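Local coordinates for oxidoreductase protein (PDB 5UI9) that binds NAD+ and a small dihydroxy acid side by side and is probably an NAD-dependent dehydrogenase of the GFO/IDH/MocA family, at residues K91-C96 against D118-V123; H124-W129 against G180-D185; E147-R152 against D247-Q252. One frame throughout, in Å; residues are numbered along the deposited sequence.

Contact 1: K91-C96 against D118-V123; sequences KVPAIC and DIPLMV
A94 and M122 carry the centre of this parallel pairing. A94 N donates to P120 O at 3.1 Å in an almost straight bond (175° at the hydrogen), the A94 carbonyl takes M122 N, and C96 N reaches M122 O at 2.9 Å, so A94 spans P120 and M122, and M122 in turn spans A94 and C96. The axes of 94-96 and 121-123 run 20° apart, approaching to 4.8 Å. Here the packing is close on both faces. On one, L121 holds CG anti to its amide nitrogen, which lays CD1 against A94 CB at 4.0 Å, and V84 and A87 of helix 80-89 cover this side. On the other, I95 and M122 lie alongside each other, I95 CG2 to M122 CE 3.9 Å, the methionine curling at its last torsion (chi3 78°) to bring the methyl in; W302 of helix 289-308 packs over both.

Toward K91 and D118 the pairing opens out. The P93 and P120 rings stand side by side, P93 CG to P120 CD 4.0 Å, and I119 points across to the other segment: CD1 lies 3.3 Å from V92 O, while CG2 rests on the K91 backbone. K91 and D118 themselves are exposed, each ending a helix through a Schellman motif. Strand 94-97, helix 104-116 and strand 121-124 thus form a beta-alpha-beta unit at the edge of the NAD-binding Rossmann fold.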
loop_
_atom_site.group_PDB
_atom_site.type_symbol
_atom_site.label_atom_id
_atom_site.label_comp_id
_atom_site.label_asym_id
_atom_site.label_seq_id
_atom_site.Cartn_x
_atom_site.Cartn_y
_atom_site.Cartn_z
ATOM N N LYS A 91 22.689 -15.643 35.377
ATOM C CA LYS A 91 22.374 -16.833 34.575
ATOM C C LYS A 91 20.901 -17.251 34.646
ATOM O O LYS A 91 20.578 -18.429 34.790
ATOM C CB LYS A 91 23.314 -17.994 34.931
ATOM C CG LYS A 91 24.764 -17.747 34.545
ATOM C CD LYS A 91 25.663 -18.901 34.973
ATOM C CE LYS A 91 27.141 -18.534 34.876
ATOM N NZ LYS A 91 27.537 -18.124 33.496
ATOM N N VAL A 92 20.022 -16.259 34.519
ATOM C CA VAL A 92 18.583 -16.457 34.528
ATOM C C VAL A 92 18.071 -16.208 33.108
ATOM O O VAL A 92 18.274 -15.117 32.571
ATOM C CB VAL A 92 17.900 -15.492 35.522
ATOM C CG1 VAL A 92 16.382 -15.568 35.415
ATOM C CG2 VAL A 92 18.354 -15.804 36.944
ATOM N N PRO A 93 17.428 -17.223 32.481
ATOM C CA PRO A 93 16.768 -17.022 31.191
ATOM C C PRO A 93 15.783 -15.854 31.219
ATOM O O PRO A 93 15.049 -15.690 32.199
ATOM C CB PRO A 93 16.033 -18.345 30.966
ATOM C CG PRO A 93 16.862 -19.361 31.702
ATOM C CD PRO A 93 17.530 -18.653 32.833
ATOM N N ALA A 94 15.767 -15.064 30.146
ATOM C CA ALA A 94 15.074 -13.777 30.145
ATOM C C ALA A 94 14.117 -13.606 28.973
ATOM O O ALA A 94 14.456 -13.917 27.828
ATOM C CB ALA A 94 16.087 -12.641 30.140
ATOM N N ILE A 95 12.928 -13.095 29.284
ATOM C CA ILE A 95 11.999 -12.562 28.292
ATOM C C ILE A 95 12.034 -11.038 28.418
ATOM O O ILE A 95 12.066 -10.509 29.531
ATOM C CB ILE A 95 10.558 -13.065 28.524
ATOM C CG1 ILE A 95 10.508 -14.599 28.523
ATOM C CG2 ILE A 95 9.618 -12.501 27.462
ATOM C CD1 ILE A 95 9.232 -15.178 29.093
ATOM N N CYS A 96 12.013 -10.345 27.278
ATOM C CA CYS A 96 12.063 -8.886 27.248
ATOM C C CYS A 96 11.006 -8.321 26.302
ATOM O O CYS A 96 10.915 -8.732 25.148
ATOM C CB CYS A 96 13.434 -8.418 26.804
ATOM S SG CYS A 96 13.649 -6.644 27.021
ATOM N N ASP A 118 25.233 -18.109 28.053
ATOM C CA ASP A 118 24.571 -19.361 27.689
ATOM C C ASP A 118 23.159 -19.441 28.282
ATOM O O ASP A 118 22.765 -20.461 28.852
ATOM C CB ASP A 118 25.449 -20.566 28.094
ATOM C CG ASP A 118 25.105 -21.849 27.336
ATOM O OD1 ASP A 118 24.254 -21.830 26.424
ATOM O OD2 ASP A 118 25.696 -22.898 27.663
ATOM N N ILE A 119 22.406 -18.350 28.133
ATOM C CA ILE A 119 21.010 -18.291 28.573
ATOM C C ILE A 119 20.104 -17.878 27.407
ATOM O O ILE A 119 20.504 -17.059 26.572
ATOM C CB ILE A 119 20.781 -17.345 29.777
ATOM C CG1 ILE A 119 21.260 -15.908 29.492
ATOM C CG2 ILE A 119 21.468 -17.899 31.020
ATOM C CD1 ILE A 119 20.374 -14.844 30.105
ATOM N N PRO A 120 18.897 -18.464 27.329
ATOM C CA PRO A 120 17.938 -18.009 26.326
ATOM C C PRO A 120 17.490 -16.555 26.534
ATOM O O PRO A 120 17.377 -16.084 27.677
ATOM C CB PRO A 120 16.753 -18.965 26.510
ATOM C CG PRO A 120 17.326 -20.180 27.137
ATOM C CD PRO A 120 18.445 -19.698 28.003
ATOM N N LEU A 121 17.267 -15.856 25.424
ATOM C CA LEU A 121 16.689 -14.516 25.434
ATOM C C LEU A 121 15.617 -14.469 24.358
ATOM O O LEU A 121 15.921 -14.683 23.185
ATOM C CB LEU A 121 17.758 -13.458 25.148
ATOM C CG LEU A 121 17.292 -11.999 25.022
ATOM C CD1 LEU A 121 16.657 -11.513 26.319
ATOM C CD2 LEU A 121 18.450 -11.101 24.609
ATOM N N MET A 122 14.378 -14.190 24.762
ATOM C CA MET A 122 13.264 -14.034 23.832
ATOM C C MET A 122 12.700 -12.631 23.955
ATOM O O MET A 122 12.502 -12.137 25.063
ATOM C CB MET A 122 12.150 -15.046 24.127
ATOM C CG MET A 122 11.027 -15.023 23.093
ATOM S SD MET A 122 9.637 -16.108 23.451
ATOM C CE MET A 122 8.764 -15.174 24.698
ATOM N N VAL A 123 12.412 -12.010 22.816
ATOM C CA VAL A 123 11.659 -10.764 22.811
ATOM C C VAL A 123 10.179 -11.115 22.822
ATOM O O VAL A 123 9.725 -11.964 22.044
ATOM C CB VAL A 123 12.019 -9.876 21.602
ATOM C CG1 VAL A 123 11.213 -8.571 21.618
ATOM C CG2 VAL A 123 13.516 -9.593 21.620
#

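Contact 2: H124-W129 against G180-D185; sequences HENFRW and GIHTLD. With NAD (nicotinamide-adenine-dinucleotide), chain C; 8A1 ((2S)-2,3-dihydroxy-2-methylpropanoic acid), chain D.
The NAD and dihydroxy-acid pockets meet at this contact, where the loop after the last Rossmann strand packs on helix 175-191 and F127 and H182 form an offset stack. The ring centroids are 3.8 Å apart and the planes only 11° from parallel, with F127 CD1 over the centre of the imidazole and H182 CB over the phenyl face. The stack and two edge bonds fix the imidazole's rotation. H182 ND1 donates to the syn lone pair of E125 OE2 at 2.6 Å, nearly straight (173°) and in the ring plane; H182 NE2 gives its hydrogen to O of the bound acid, also at 2.6 Å. K98 NZ, Q165, D178 and Y232 hold the same ligand. N126 serves the cofactor instead: its OD1 accepts from the carboxamide nitrogen N7N of NAD at 3.1 Å, while ND2 donates to H124 NE2 and, weakly, to NAD O7N.

Further along the loop, R128 meets D185 side-on in a salt bridge. Bending at chi3 (72°) turns the guanidinium so that NE reaches D185 OD2 at 2.8 Å and NH2 reaches OD1 at 3.1 Å; OD1 is also bonded to T322. The E125 and D185 carboxylates lie close, a proximity probably eased by the arginine and by a water that donates to E125 OE2 and to D185 OD2 and accepts from the backbone N of R128 at 2.8 Å.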
loop_
_atom_site.group_PDB
_atom_site.type_symbol
_atom_site.label_atom_id
_atom_site.label_comp_id
_atom_site.label_asym_id
_atom_site.label_seq_id
_atom_site.Cartn_x
_atom_site.Cartn_y
_atom_site.Cartn_z
ATOM N N HIS A 124 9.423 -10.488 23.720
ATOM C CA HIS A 124 7.981 -10.674 23.729
ATOM C C HIS A 124 7.433 -9.864 22.544
ATOM O O HIS A 124 7.051 -8.705 22.683
ATOM C CB HIS A 124 7.358 -10.259 25.068
ATOM C CG HIS A 124 5.917 -10.646 25.215
ATOM N ND1 HIS A 124 5.465 -11.437 26.249
ATOM C CD2 HIS A 124 4.826 -10.342 24.466
ATOM C CE1 HIS A 124 4.161 -11.602 26.134
ATOM N NE2 HIS A 124 3.748 -10.955 25.053
ATOM N N GLU A 125 7.451 -10.497 21.375
ATOM C CA GLU A 125 6.935 -9.925 20.146
ATOM C C GLU A 125 5.745 -10.790 19.712
ATOM O O GLU A 125 5.923 -11.811 19.033
ATOM C CB GLU A 125 8.059 -9.895 19.101
ATOM C CG GLU A 125 7.668 -9.370 17.730
ATOM C CD GLU A 125 6.800 -8.123 17.794
ATOM O OE1 GLU A 125 7.301 -7.062 18.226
ATOM O OE2 GLU A 125 5.611 -8.228 17.431
ATOM N N ASN A 126 4.540 -10.375 20.120
ATOM C CA ASN A 126 3.364 -11.270 20.125
ATOM C C ASN A 126 2.422 -11.164 18.914
ATOM O O ASN A 126 1.514 -11.985 18.772
ATOM C CB ASN A 126 2.587 -11.186 21.473
ATOM C CG ASN A 126 2.081 -9.783 21.814
ATOM O OD1 ASN A 126 1.776 -8.975 20.940
ATOM N ND2 ASN A 126 1.973 -9.498 23.109
ATOM N N PHE A 127 2.653 -10.198 18.024
ATOM C CA PHE A 127 1.754 -9.989 16.868
ATOM C C PHE A 127 1.791 -11.160 15.893
ATOM O O PHE A 127 0.740 -11.633 15.475
ATOM C CB PHE A 127 2.039 -8.662 16.155
ATOM C CG PHE A 127 1.216 -7.516 16.668
ATOM C CD1 PHE A 127 1.211 -7.200 18.016
ATOM C CD2 PHE A 127 0.446 -6.742 15.796
ATOM C CE1 PHE A 127 0.446 -6.147 18.495
ATOM C CE2 PHE A 127 -0.309 -5.679 16.268
ATOM C CZ PHE A 127 -0.318 -5.383 17.617
ATOM N N ARG A 128 2.985 -11.672 15.588
ATOM C CA ARG A 128 3.106 -12.881 14.754
ATOM C C ARG A 128 2.446 -14.130 15.373
ATOM O O ARG A 128 2.149 -15.089 14.658
ATOM C CB ARG A 128 4.570 -13.182 14.410
ATOM C CG ARG A 128 5.426 -13.662 15.587
ATOM C CD ARG A 128 6.661 -14.398 15.112
ATOM N NE ARG A 128 7.641 -13.493 14.519
ATOM C CZ ARG A 128 8.841 -13.857 14.069
ATOM N NH1 ARG A 128 9.242 -15.123 14.135
ATOM N NH2 ARG A 128 9.659 -12.943 13.567
ATOM N N TRP A 129 2.242 -14.115 16.690
ATOM C CA TRP A 129 1.545 -15.195 17.407
ATOM C C TRP A 129 0.014 -15.066 17.460
ATOM O O TRP A 129 -0.648 -15.930 18.029
ATOM C CB TRP A 129 2.129 -15.349 18.826
ATOM C CG TRP A 129 3.478 -15.966 18.814
ATOM C CD1 TRP A 129 4.683 -15.329 18.905
ATOM C CD2 TRP A 129 3.766 -17.360 18.665
ATOM N NE1 TRP A 129 5.703 -16.246 18.834
ATOM C CE2 TRP A 129 5.170 -17.500 18.683
ATOM C CE3 TRP A 129 2.969 -18.506 18.510
ATOM C CZ2 TRP A 129 5.802 -18.745 18.563
ATOM C CZ3 TRP A 129 3.595 -19.749 18.392
ATOM C CH2 TRP A 129 5.000 -19.856 18.419
ATOM N N GLY A 180 4.770 -0.129 14.460
ATOM C CA GLY A 180 5.468 -0.554 13.242
ATOM C C GLY A 180 6.434 -1.699 13.482
ATOM O O GLY A 180 6.612 -2.562 12.623
ATOM N N ILE A 181 7.057 -1.699 14.657
ATOM C CA ILE A 181 7.902 -2.797 15.100
ATOM C C ILE A 181 7.188 -4.157 14.972
ATOM O O ILE A 181 7.797 -5.127 14.532
ATOM C CB ILE A 181 8.422 -2.526 16.536
ATOM C CG1 ILE A 181 9.623 -3.408 16.874
ATOM C CG2 ILE A 181 7.321 -2.676 17.582
ATOM C CD1 ILE A 181 10.453 -2.835 18.007
ATOM N N HIS A 182 5.898 -4.206 15.313
ATOM C CA HIS A 182 5.083 -5.401 15.119
ATOM C C HIS A 182 4.838 -5.688 13.645
ATOM O O HIS A 182 4.997 -6.823 13.194
ATOM C CB HIS A 182 3.698 -5.272 15.770
ATOM C CG HIS A 182 3.713 -5.126 17.260
ATOM N ND1 HIS A 182 4.257 -6.077 18.101
ATOM C CD2 HIS A 182 3.186 -4.171 18.060
ATOM C CE1 HIS A 182 4.087 -5.695 19.354
ATOM N NE2 HIS A 182 3.449 -4.538 19.357
ATOM N N THR A 183 4.397 -4.666 12.908
ATOM C CA THR A 183 4.001 -4.845 11.510
ATOM C C THR A 183 5.192 -5.261 10.637
ATOM O O THR A 183 5.052 -6.084 9.730
ATOM C CB THR A 183 3.377 -3.556 10.932
ATOM O OG1 THR A 183 2.624 -2.878 11.944
ATOM C CG2 THR A 183 2.463 -3.883 9.770
ATOM N N LEU A 184 6.348 -4.663 10.914
ATOM C CA LEU A 184 7.612 -5.040 10.275
ATOM C C LEU A 184 8.040 -6.468 10.620
ATOM O O LEU A 184 8.589 -7.179 9.771
ATOM C CB LEU A 184 8.724 -4.059 10.673
ATOM C CG LEU A 184 8.577 -2.642 10.110
ATOM C CD1 LEU A 184 9.477 -1.672 10.860
ATOM C CD2 LEU A 184 8.872 -2.619 8.614
ATOM N N ASP A 185 7.791 -6.881 11.861
ATOM C CA ASP A 185 8.067 -8.259 12.274
ATOM C C ASP A 185 7.176 -9.229 11.504
ATOM O O ASP A 185 7.642 -10.293 11.087
ATOM C CB ASP A 185 7.844 -8.461 13.775
ATOM C CG ASP A 185 8.355 -9.808 14.253
ATOM O OD1 ASP A 185 9.589 -9.958 14.367
ATOM O OD2 ASP A 185 7.529 -10.726 14.472
HETATM P PA NAD C . 3.730 1.028 32.062
HETATM O O1A NAD C . 4.451 2.340 32.283
HETATM O O2A NAD C . 2.244 0.938 32.275
HETATM O O5B NAD C . 4.428 -0.088 32.972
HETATM C C5B NAD C . 5.826 -0.115 33.229
HETATM C C4B NAD C . 6.005 -0.489 34.692
HETATM O O4B NAD C . 7.371 -0.820 34.918
HETATM C C3B NAD C . 5.662 0.654 35.636
HETATM O O3B NAD C . 4.759 0.182 36.646
HETATM C C2B NAD C . 6.994 1.103 36.220
HETATM O O2B NAD C . 6.866 1.512 37.582
HETATM C C1B NAD C . 7.845 -0.149 36.085
HETATM N N9A NAD C . 9.307 0.027 35.918
HETATM C C8A NAD C . 9.952 0.818 35.038
HETATM N N7A NAD C . 11.296 0.668 35.171
HETATM C C5A NAD C . 11.520 -0.243 36.136
HETATM C C6A NAD C . 12.699 -0.876 36.787
HETATM N N6A NAD C . 13.960 -0.558 36.423
HETATM N N1A NAD C . 12.471 -1.792 37.758
HETATM C C2A NAD C . 11.227 -2.135 38.153
HETATM N N3A NAD C . 10.119 -1.599 37.606
HETATM C C4A NAD C . 10.200 -0.670 36.615
HETATM O O3 NAD C . 4.090 0.505 30.585
HETATM P PN NAD C . 3.161 -0.507 29.738
HETATM O O1N NAD C . 2.089 0.263 29.008
HETATM O O2N NAD C . 2.762 -1.669 30.612
HETATM O O5D NAD C . 4.234 -0.967 28.648
HETATM C C5D NAD C . 5.404 -1.665 29.054
HETATM C C4D NAD C . 6.049 -2.266 27.821
HETATM O O4D NAD C . 5.120 -3.172 27.217
HETATM C C3D NAD C . 6.403 -1.209 26.785
HETATM O O3D NAD C . 7.742 -1.411 26.319
HETATM C C2D NAD C . 5.387 -1.405 25.673
HETATM O O2D NAD C . 5.922 -1.157 24.372
HETATM C C1D NAD C . 4.995 -2.873 25.827
HETATM N N1N NAD C . 3.651 -3.235 25.342
HETATM C C2N NAD C . 3.556 -4.347 24.591
HETATM C C3N NAD C . 2.347 -4.793 24.079
HETATM C C7N NAD C . 2.338 -6.046 23.246
HETATM O O7N NAD C . 3.125 -6.949 23.520
HETATM N N7N NAD C . 1.484 -6.170 22.228
HETATM C C4N NAD C . 1.196 -4.056 24.357
HETATM C C5N NAD C . 1.299 -2.906 25.143
HETATM C C6N NAD C . 2.544 -2.515 25.635
HETATM O OXT 8A1 D . 0.346 -3.768 21.222
HETATM C C 8A1 D . 1.219 -2.871 21.312
HETATM O O 8A1 D . 2.442 -3.128 21.357
HETATM C CA 8A1 D . 0.788 -1.427 21.355
HETATM C CB 8A1 D . 0.854 -0.913 19.916
HETATM O O1 8A1 D . 0.283 0.394 19.794
HETATM O O2 8A1 D . 1.680 -0.676 22.195
HETATM C C3 8A1 D . -0.619 -1.313 21.945
HETATM O O HOH W 1 5.173 -9.921 15.470
#

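Contact 3: E147-R152 against D247-Q252; sequences EPFWGR and DIDGTQ
F149 and W150 both face D249 in a classic beta bulge between these antiparallel strands. D249 O takes F149 N at 2.8 Å and W150 N weakly at 3.4 Å; D249 N returns a bond to W150 O. Beyond the bulge, R152 and D247 form a hydrogen-bonded pair through both backbone amides.

The side chain of D249 can be followed outward. CB lies over one face of the F149 ring, 3.4 Å from CZ, because F149 sets its CG between its own N and carbonyl carbon (chi1 66°), folding the phenyl back across the neighbouring strand. CG and OD2 come next alongside W150, each 4.2 Å from CE3. At the tip, OD1 forms a salt bridge with R256, whereas OD2 receives T234 OG1 and R156 NE of the second subunit. That R156 also makes a cation-pi contact with W150.

At the other end, T251 N donates to E147 O and E147 N to T251 OG1. P148 and I248, CB to CG2 3.9 Å, turn to the opposite face and pack on L191 and I190 of helix 175-191, while strands 225-231 and 253-258 flank the pair.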
loop_
_atom_site.group_PDB
_atom_site.type_symbol
_atom_site.label_atom_id
_atom_site.label_comp_id
_atom_site.label_asym_id
_atom_site.label_seq_id
_atom_site.Cartn_x
_atom_site.Cartn_y
_atom_site.Cartn_z
ATOM N N GLU A 147 4.717 -19.151 -5.079
ATOM C CA GLU A 147 5.759 -18.316 -4.484
ATOM C C GLU A 147 5.232 -16.889 -4.328
ATOM O O GLU A 147 4.790 -16.299 -5.312
ATOM C CB GLU A 147 7.019 -18.286 -5.361
ATOM C CG GLU A 147 7.705 -19.637 -5.575
ATOM C CD GLU A 147 8.427 -20.187 -4.340
ATOM O OE1 GLU A 147 8.515 -19.503 -3.293
ATOM O OE2 GLU A 147 8.926 -21.334 -4.425
ATOM N N PRO A 148 5.296 -16.321 -3.108
ATOM C CA PRO A 148 4.857 -14.929 -2.917
ATOM C C PRO A 148 5.780 -13.924 -3.616
ATOM O O PRO A 148 6.991 -14.092 -3.576
ATOM C CB PRO A 148 4.925 -14.746 -1.399
ATOM C CG PRO A 148 5.970 -15.712 -0.945
ATOM C CD PRO A 148 5.901 -16.883 -1.879
ATOM N N PHE A 149 5.207 -12.925 -4.287
ATOM C CA PHE A 149 6.002 -11.845 -4.907
ATOM C C PHE A 149 5.682 -10.428 -4.400
ATOM O O PHE A 149 6.478 -9.503 -4.601
ATOM C CB PHE A 149 5.917 -11.911 -6.447
ATOM C CG PHE A 149 4.542 -11.633 -7.016
ATOM C CD1 PHE A 149 4.094 -10.326 -7.201
ATOM C CD2 PHE A 149 3.709 -12.683 -7.407
ATOM C CE1 PHE A 149 2.838 -10.072 -7.733
ATOM C CE2 PHE A 149 2.457 -12.437 -7.946
ATOM C CZ PHE A 149 2.022 -11.128 -8.117
ATOM N N TRP A 150 4.528 -10.248 -3.764
ATOM C CA TRP A 150 4.108 -8.935 -3.314
ATOM C C TRP A 150 3.272 -9.065 -2.061
ATOM O O TRP A 150 2.507 -10.018 -1.924
ATOM C CB TRP A 150 3.296 -8.224 -4.404
ATOM C CG TRP A 150 2.983 -6.800 -4.075
ATOM C CD1 TRP A 150 3.771 -5.708 -4.309
ATOM C CD2 TRP A 150 1.803 -6.312 -3.432
ATOM N NE1 TRP A 150 3.152 -4.570 -3.855
ATOM C CE2 TRP A 150 1.938 -4.910 -3.319
ATOM C CE3 TRP A 150 0.635 -6.919 -2.956
ATOM C CZ2 TRP A 150 0.956 -4.111 -2.738
ATOM C CZ3 TRP A 150 -0.349 -6.117 -2.382
ATOM C CH2 TRP A 150 -0.177 -4.730 -2.279
ATOM N N GLY A 151 3.399 -8.099 -1.160
ATOM C CA GLY A 151 2.538 -8.059 0.016
ATOM C C GLY A 151 2.213 -6.665 0.497
ATOM O O GLY A 151 2.923 -5.716 0.194
ATOM N N ARG A 152 1.114 -6.555 1.235
ATOM C CA ARG A 152 0.804 -5.369 1.997
ATOM C C ARG A 152 0.407 -5.781 3.402
ATOM O O ARG A 152 -0.426 -6.671 3.571
ATOM C CB ARG A 152 -0.343 -4.587 1.364
ATOM C CG ARG A 152 -0.609 -3.261 2.071
ATOM C CD ARG A 152 -2.036 -2.788 1.900
ATOM N NE ARG A 152 -2.247 -1.499 2.559
ATOM C CZ ARG A 152 -3.424 -0.898 2.696
ATOM N NH1 ARG A 152 -4.536 -1.444 2.218
ATOM N NH2 ARG A 152 -3.495 0.265 3.316
ATOM N N ASP A 247 -2.496 -8.409 2.504
ATOM C CA ASP A 247 -2.637 -8.878 1.128
ATOM C C ASP A 247 -1.329 -9.548 0.752
ATOM O O ASP A 247 -0.271 -8.996 1.026
ATOM C CB ASP A 247 -2.880 -7.714 0.157
ATOM C CG ASP A 247 -4.114 -6.882 0.501
ATOM O OD1 ASP A 247 -4.882 -7.238 1.419
ATOM O OD2 ASP A 247 -4.303 -5.847 -0.162
ATOM N N ILE A 248 -1.403 -10.734 0.150
ATOM C CA ILE A 248 -0.244 -11.384 -0.454
ATOM C C ILE A 248 -0.618 -11.845 -1.855
ATOM O O ILE A 248 -1.659 -12.481 -2.030
ATOM C CB ILE A 248 0.222 -12.630 0.341
ATOM C CG1 ILE A 248 0.380 -12.335 1.844
ATOM C CG2 ILE A 248 1.525 -13.183 -0.239
ATOM C CD1 ILE A 248 1.551 -11.447 2.197
ATOM N N ASP A 249 0.231 -11.544 -2.839
ATOM C CA ASP A 249 0.090 -12.079 -4.190
ATOM C C ASP A 249 1.204 -13.087 -4.452
ATOM O O ASP A 249 2.379 -12.811 -4.182
ATOM C CB ASP A 249 0.158 -10.964 -5.235
ATOM C CG ASP A 249 -1.045 -10.027 -5.199
ATOM O OD1 ASP A 249 -1.944 -10.203 -4.342
ATOM O OD2 ASP A 249 -1.081 -9.108 -6.056
ATOM N N GLY A 250 0.823 -14.252 -4.972
ATOM C CA GLY A 250 1.770 -15.288 -5.369
ATOM C C GLY A 250 1.561 -15.703 -6.810
ATOM O O GLY A 250 0.585 -15.303 -7.454
ATOM N N THR A 251 2.480 -16.521 -7.309
ATOM C CA THR A 251 2.448 -16.976 -8.707
ATOM C C THR A 251 1.198 -17.790 -9.075
ATOM O O THR A 251 0.781 -17.778 -10.235
ATOM C CB THR A 251 3.694 -17.821 -9.055
ATOM O OG1 THR A 251 3.809 -18.902 -8.124
ATOM C CG2 THR A 251 4.966 -16.967 -9.012
ATOM N N GLN A 252 0.612 -18.485 -8.097
ATOM C CA GLN A 252 -0.588 -19.313 -8.311
ATOM C C GLN A 252 -1.832 -18.851 -7.532
ATOM O O GLN A 252 -2.847 -19.556 -7.530
ATOM C CB GLN A 252 -0.284 -20.773 -7.947
ATOM C CG GLN A 252 0.782 -21.431 -8.804
ATOM C CD GLN A 252 1.189 -22.805 -8.283
ATOM O OE1 GLN A 252 0.493 -23.413 -7.463
ATOM N NE2 GLN A 252 2.328 -23.300 -8.759
HETATM O O HOH W 2 -5.374 -3.989 2.350
#

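How the contacts relate
Along the chain contact 1 closes before contact 2 opens, while the segments of contacts 2 and 3 alternate. Contact 1 lies in the parallel Rossmann sheet, contact 3 in the mixed sheet of the C-terminal domain, their centres about 35 Å apart. Contact 2 sits between them near the middle of the chain, its centre about 18 Å from that of contact 1 and about 20 Å from that of contact 3. Its segment 124-129 runs on from strand 121-124, the C96 carbonyl probably bonding H124 N at 2.7 Å. Helix 175-191 supplies 180-185 and packs, further along, beneath contact 3. Nucleotide-binding sheet, ligand site and subunit interface thus follow one another across the fold.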